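Local coordinates for Alpha/beta hydrolase fold-3 domain protein (PDB 5LK6) that probably hydrolyses carboxylic ester bonds, as a thermostable lipase/carboxylesterase of the alpha/beta hydrolase fold, at residues A[100-105]-A[296-301]; A[40-45]-A[64-69]. All coordinates share one frame; numbering follows the deposited sequence.

Contact 1. Residues A[100-105]-A[296-301]. With SO4 (sulfate ion), chain F; SO4 (sulfate ion), chain H.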
loop_
_atom_site.group_PDB
_atom_site.type_symbol
_atom_site.label_atom_id
_atom_site.label_comp_id
_atom_site.label_asym_id
_atom_site.label_seq_id
_atom_site.Cartn_x
_atom_site.Cartn_y
_atom_site.Cartn_z
ATOM N N ALA A 100 -12.351 -3.528 8.426
ATOM C CA ALA A 100 -11.735 -3.496 7.082
ATOM C C ALA A 100 -11.661 -4.823 6.319
ATOM O O ALA A 100 -11.654 -4.792 5.093
ATOM C CB ALA A 100 -10.331 -2.882 7.123
ATOM N N CYS A 101 -11.554 -5.962 7.001
ATOM C CA CYS A 101 -11.407 -7.241 6.321
ATOM C C CYS A 101 -12.746 -8.009 6.165
ATOM O O CYS A 101 -12.806 -9.027 5.433
ATOM C CB CYS A 101 -10.362 -8.134 7.048
ATOM S SG CYS A 101 -10.915 -8.820 8.648
ATOM N N ASN A 102 -13.790 -7.560 6.865
ATOM C CA ASN A 102 -15.067 -8.304 6.976
ATOM C C ASN A 102 -14.801 -9.807 7.280
ATOM O O ASN A 102 -15.373 -10.736 6.691
ATOM C CB ASN A 102 -15.953 -8.078 5.724
ATOM C CG ASN A 102 -16.616 -6.681 5.688
ATOM O OD1 ASN A 102 -16.900 -6.010 6.709
ATOM N ND2 ASN A 102 -16.852 -6.237 4.490
ATOM N N CYS A 103 -13.903 -10.016 8.227
ATOM C CA CYS A 103 -13.467 -11.338 8.581
ATOM C C CYS A 103 -13.417 -11.456 10.102
ATOM O O CYS A 103 -13.554 -10.453 10.839
ATOM C CB CYS A 103 -12.133 -11.674 7.873
ATOM S SG CYS A 103 -10.666 -10.926 8.602
ATOM N N VAL A 104 -13.268 -12.694 10.569
ATOM C CA VAL A 104 -13.186 -12.920 11.991
ATOM C C VAL A 104 -11.744 -12.685 12.375
ATOM O O VAL A 104 -10.836 -13.272 11.773
ATOM C CB VAL A 104 -13.566 -14.355 12.366
ATOM C CG1 VAL A 104 -13.328 -14.599 13.875
ATOM C CG2 VAL A 104 -14.995 -14.618 11.991
ATOM N N VAL A 105 -11.531 -11.825 13.357
ATOM C CA VAL A 105 -10.189 -11.650 13.931
ATOM C C VAL A 105 -10.113 -12.336 15.311
ATOM O O VAL A 105 -10.964 -12.095 16.174
ATOM C CB VAL A 105 -9.795 -10.155 14.022
ATOM C CG1 VAL A 105 -8.431 -9.999 14.699
ATOM C CG2 VAL A 105 -9.740 -9.561 12.608
ATOM N N VAL A 296 -6.870 -6.554 0.890
ATOM C CA VAL A 296 -6.162 -7.747 0.470
ATOM C C VAL A 296 -6.837 -8.996 1.060
ATOM O O VAL A 296 -7.059 -9.956 0.348
ATOM C CB VAL A 296 -4.664 -7.648 0.809
ATOM C CG1 VAL A 296 -3.942 -8.969 0.756
ATOM C CG2 VAL A 296 -4.000 -6.712 -0.149
ATOM N N LEU A 297 -7.188 -8.981 2.338
ATOM C CA LEU A 297 -7.857 -10.149 2.944
ATOM C C LEU A 297 -9.252 -10.402 2.301
ATOM O O LEU A 297 -9.619 -11.553 2.073
ATOM C CB LEU A 297 -7.973 -10.020 4.486
ATOM C CG LEU A 297 -6.684 -10.274 5.268
ATOM C CD1 LEU A 297 -6.802 -9.798 6.695
ATOM C CD2 LEU A 297 -6.316 -11.734 5.231
ATOM N N ARG A 298 -10.014 -9.337 2.013
ATOM C CA ARG A 298 -11.282 -9.495 1.313
ATOM C C ARG A 298 -11.118 -10.230 -0.020
ATOM O O ARG A 298 -11.913 -11.113 -0.307
ATOM C CB ARG A 298 -11.979 -8.180 1.087
ATOM C CG ARG A 298 -12.670 -7.643 2.325
ATOM C CD ARG A 298 -13.534 -6.455 1.977
ATOM N NE ARG A 298 -13.721 -5.546 3.097
ATOM C CZ ARG A 298 -14.588 -4.516 3.130
ATOM N NH1 ARG A 298 -15.435 -4.260 2.121
ATOM N NH2 ARG A 298 -14.660 -3.775 4.230
ATOM N N ARG A 299 -10.086 -9.919 -0.798
ATOM C CA ARG A 299 -9.868 -10.639 -2.022
ATOM C C ARG A 299 -9.561 -12.109 -1.742
ATOM O O ARG A 299 -10.157 -12.966 -2.394
ATOM C CB ARG A 299 -8.774 -10.057 -2.908
ATOM C CG ARG A 299 -9.131 -8.720 -3.562
ATOM C CD ARG A 299 -8.475 -8.580 -4.945
ATOM N NE ARG A 299 -7.179 -9.288 -5.066
ATOM C CZ ARG A 299 -5.998 -8.873 -4.577
ATOM N NH1 ARG A 299 -5.865 -7.705 -3.855
ATOM N NH2 ARG A 299 -4.926 -9.659 -4.815
ATOM N N THR A 300 -8.684 -12.426 -0.792
ATOM C CA THR A 300 -8.205 -13.782 -0.775
ATOM C C THR A 300 -9.266 -14.641 -0.064
ATOM O O THR A 300 -9.342 -15.815 -0.341
ATOM C CB THR A 300 -6.730 -13.978 -0.300
ATOM O OG1 THR A 300 -6.672 -14.615 0.980
ATOM C CG2 THR A 300 -5.939 -12.675 -0.281
ATOM N N PHE A 301 -10.134 -14.069 0.769
ATOM C CA PHE A 301 -11.214 -14.847 1.378
ATOM C C PHE A 301 -12.494 -14.950 0.532
ATOM O O PHE A 301 -13.116 -15.995 0.487
ATOM C CB PHE A 301 -11.613 -14.264 2.726
ATOM C CG PHE A 301 -10.624 -14.522 3.852
ATOM C CD1 PHE A 301 -9.978 -15.767 4.005
ATOM C CD2 PHE A 301 -10.395 -13.513 4.824
ATOM C CE1 PHE A 301 -9.124 -15.991 5.078
ATOM C CE2 PHE A 301 -9.532 -13.725 5.855
ATOM C CZ PHE A 301 -8.900 -14.970 5.994
HETATM S S SO4 F . -17.147 -1.239 2.914
HETATM O O1 SO4 F . -18.046 -1.010 4.069
HETATM O O2 SO4 F . -17.733 -2.426 2.140
HETATM O O3 SO4 F . -16.989 0.031 2.164
HETATM O O4 SO4 F . -15.762 -1.449 3.371
HETATM S S SO4 H . -16.342 -5.564 -1.375
HETATM O O1 SO4 H . -17.418 -5.093 -2.299
HETATM O O2 SO4 H . -16.956 -5.552 -0.024
HETATM O O3 SO4 H . -15.280 -4.568 -1.401
HETATM O O4 SO4 H . -15.599 -6.827 -1.736
#
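Arg298 sets its CG beside the backbone N (chi1 -77°) and then runs extended to NE, which carries the guanidinium from helix 285-302 to the C-terminal end of helix 91-101. There Arg298 NE gives a hydrogen bond to Ala100 O (3.0 Å, 142°), approaching from above the carbonyl plane; NH2 adds a weak one. The amide of Asn102 crosses Arg298 at an angle, the planes 27° apart, and puts ND2 over one guanidinium face, 3.2 Å from Arg298 CZ; ND2 and the guanidinium nitrogens are all donors, so this close approach is not a hydrogen bond. Asn102 has left the helix with positive phi, which asparagine tolerates well. Deeper in, Leu297 CD1 packs on Cys101 CB at 3.9 Å. Cys101 and Cys103 form a disulfide across the turn, and Cys103 CB meets Phe301 CE2 at 3.9 Å, oblique to the ring; apolar leucine and phenylalanine suit this buried side. The guanidinium edge binds two sulfate ions, probably picked up from the crystallisation solution: Arg298 NH2 reaches O4 of the chain F sulfate at 2.7 Å, and NH1 bonds O2 of each. One arginine thus serves a helix-end carbonyl and two anions, which probably offset its positive charge.

Contact 2. Residues A[40-45]-A[64-69]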
loop_
_atom_site.group_PDB
_atom_site.type_symbol
_atom_site.label_atom_id
_atom_site.label_comp_id
_atom_site.label_asym_id
_atom_site.label_seq_id
_atom_site.Cartn_x
_atom_site.Cartn_y
_atom_site.Cartn_z
ATOM N N LYS A 40 -12.560 2.900 19.184
ATOM C CA LYS A 40 -12.922 1.523 18.878
ATOM C C LYS A 40 -14.118 1.490 17.920
ATOM O O LYS A 40 -15.222 1.710 18.357
ATOM C CB LYS A 40 -13.327 0.848 20.190
ATOM C CG LYS A 40 -12.189 0.764 21.175
ATOM C CD LYS A 40 -12.568 0.049 22.441
ATOM C CE LYS A 40 -11.395 0.063 23.389
ATOM N NZ LYS A 40 -11.544 -1.075 24.338
ATOM N N VAL A 41 -13.929 1.221 16.635
ATOM C CA VAL A 41 -15.119 1.097 15.765
ATOM C C VAL A 41 -16.039 -0.021 16.282
ATOM O O VAL A 41 -15.537 -0.989 16.817
ATOM C CB VAL A 41 -14.776 0.929 14.264
ATOM C CG1 VAL A 41 -13.974 2.131 13.818
ATOM C CG2 VAL A 41 -13.996 -0.355 13.987
ATOM N N GLU A 42 -17.368 0.164 16.180
ATOM C CA GLU A 42 -18.350 -0.895 16.490
ATOM C C GLU A 42 -18.157 -1.976 15.440
ATOM O O GLU A 42 -17.909 -1.665 14.308
ATOM C CB GLU A 42 -19.786 -0.399 16.444
ATOM C CG GLU A 42 -20.560 -0.250 17.767
ATOM C CD GLU A 42 -22.062 0.104 17.504
ATOM O OE1 GLU A 42 -22.762 -0.666 16.771
ATOM O OE2 GLU A 42 -22.544 1.170 17.994
ATOM N N VAL A 43 -18.220 -3.237 15.843
ATOM C CA VAL A 43 -18.124 -4.405 14.941
ATOM C C VAL A 43 -19.293 -5.324 15.326
ATOM O O VAL A 43 -20.247 -4.846 15.913
ATOM C CB VAL A 43 -16.734 -5.122 15.053
ATOM C CG1 VAL A 43 -15.661 -4.342 14.284
ATOM C CG2 VAL A 43 -16.333 -5.353 16.512
ATOM N N GLY A 44 -19.257 -6.614 15.013
ATOM C CA GLY A 44 -20.255 -7.539 15.548
ATOM C C GLY A 44 -20.055 -7.916 17.014
ATOM O O GLY A 44 -19.768 -7.075 17.898
ATOM N N LYS A 45 -20.232 -9.209 17.266
ATOM C CA LYS A 45 -20.054 -9.785 18.590
ATOM C C LYS A 45 -18.546 -9.923 18.877
ATOM O O LYS A 45 -17.788 -10.472 18.061
ATOM C CB LYS A 45 -20.736 -11.164 18.611
ATOM C CG LYS A 45 -20.951 -11.895 19.952
ATOM C CD LYS A 45 -21.135 -13.409 19.668
ATOM C CE LYS A 45 -22.139 -14.113 20.583
ATOM N NZ LYS A 45 -21.457 -14.631 21.788
ATOM N N LEU A 64 -16.102 -10.499 15.525
ATOM C CA LEU A 64 -16.839 -10.792 14.281
ATOM C C LEU A 64 -17.165 -9.469 13.646
ATOM O O LEU A 64 -17.308 -8.463 14.340
ATOM C CB LEU A 64 -18.121 -11.563 14.522
ATOM C CG LEU A 64 -18.143 -12.885 15.299
ATOM C CD1 LEU A 64 -19.616 -13.246 15.450
ATOM C CD2 LEU A 64 -17.373 -14.058 14.674
ATOM N N PRO A 65 -17.258 -9.446 12.324
ATOM C CA PRO A 65 -17.747 -8.242 11.663
ATOM C C PRO A 65 -19.286 -8.183 11.644
ATOM O O PRO A 65 -19.985 -9.145 12.052
ATOM C CB PRO A 65 -17.202 -8.382 10.261
ATOM C CG PRO A 65 -17.147 -9.874 10.046
ATOM C CD PRO A 65 -16.965 -10.527 11.379
ATOM N N LYS A 66 -19.789 -7.032 11.196
ATOM C CA LYS A 66 -21.225 -6.788 11.034
ATOM C C LYS A 66 -21.777 -7.620 9.908
ATOM O O LYS A 66 -22.780 -8.268 10.084
ATOM C CB LYS A 66 -21.508 -5.303 10.847
ATOM C CG LYS A 66 -21.492 -4.630 12.199
ATOM C CD LYS A 66 -21.821 -3.162 12.182
ATOM C CE LYS A 66 -22.420 -2.790 13.539
ATOM N NZ LYS A 66 -22.174 -1.373 13.920
ATOM N N ALA A 67 -21.070 -7.644 8.789
ATOM C CA ALA A 67 -21.282 -8.622 7.713
ATOM C C ALA A 67 -21.656 -10.047 8.191
ATOM O O ALA A 67 -21.219 -10.510 9.253
ATOM C CB ALA A 67 -20.041 -8.677 6.796
ATOM N N ASN A 68 -22.476 -10.713 7.378
ATOM C CA ASN A 68 -22.938 -12.069 7.634
ATOM C C ASN A 68 -21.829 -12.956 7.203
ATOM O O ASN A 68 -21.061 -12.597 6.305
ATOM C CB ASN A 68 -24.160 -12.459 6.758
ATOM C CG ASN A 68 -25.380 -11.569 6.983
ATOM O OD1 ASN A 68 -26.013 -11.600 8.055
ATOM N ND2 ASN A 68 -25.719 -10.774 5.960
ATOM N N GLY A 69 -21.795 -14.145 7.786
ATOM C CA GLY A 69 -20.873 -15.183 7.360
ATOM C C GLY A 69 -21.361 -15.805 6.070
ATOM O O GLY A 69 -22.276 -15.271 5.479
#
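Lys66 reaches across to Glu42 where two loops flank the first beta hairpin of the alpha/beta hydrolase sheet: residues 40-45 lead into strand 46-52, and residues 64-69 follow strand 57-63. The backbones are joined just beyond the paired strands. Leu64 N donates to Lys45 O at 3.0 Å (153°), and Gly44 N donates to Leu64 O at 2.8 Å, so both polar backbone atoms of Leu64 are used. Glycine suits position 44, where the backbone passes close to the carbonyls of Leu64 and Pro65.

The Lys66 chain starts with CB, which makes no close approach to 40-45. Lys66 CG, turned opposite the carbonyl carbon (chi1 -80°), comes to 3.9 Å from Val43 C. From there the chain stays extended: CD carries it onward, Lys66 CE lies 3.8 Å from Val43 O, and Lys66 NZ passes 3.6 Å from Glu42 CB before meeting the carboxylate. Lysine fits this place because its methylenes can lie along the backbone while its ammonium group meets an acid at an exposed edge. Leu64, by contrast, turns an apolar branch to Lys45, Leu64 CD1 against Lys45 CB at 3.9 Å. Val43 brings CB to 3.5 Å from Leu64 O, and its side chain also touches Arg95 and Thr98 of helix 91-101, joining the loop to that helix. The salt bridge spans 3.0 Å from Lys66 NZ to Glu42 OE1, the ammonium lying above the carboxylate plane, 45° out of it.

Contact 1 and contact 2 lie on the same side of the chain's centre, their own centres about 12 Å apart, and they touch directly. Pro65 packs on the turn after helix 91-101, with its CG 3.6 Å from Asn102 C and its CD 3.5 Å from Cys103 O. Val104 CG2 meets Leu64 CD2 at 3.6 Å, and Asn102 CG packs on Ala67 CB at 4.1 Å. The turn after helix 91-101 therefore serves both, facing 296-301 and also receiving 64-69. Contact 1 also approaches the second subunit, where Arg298 packs on Arg298 of that subunit; contact 2 touches no other chain. Neither contact contains Ser151, His274 or Asp244, the probable catalytic triad.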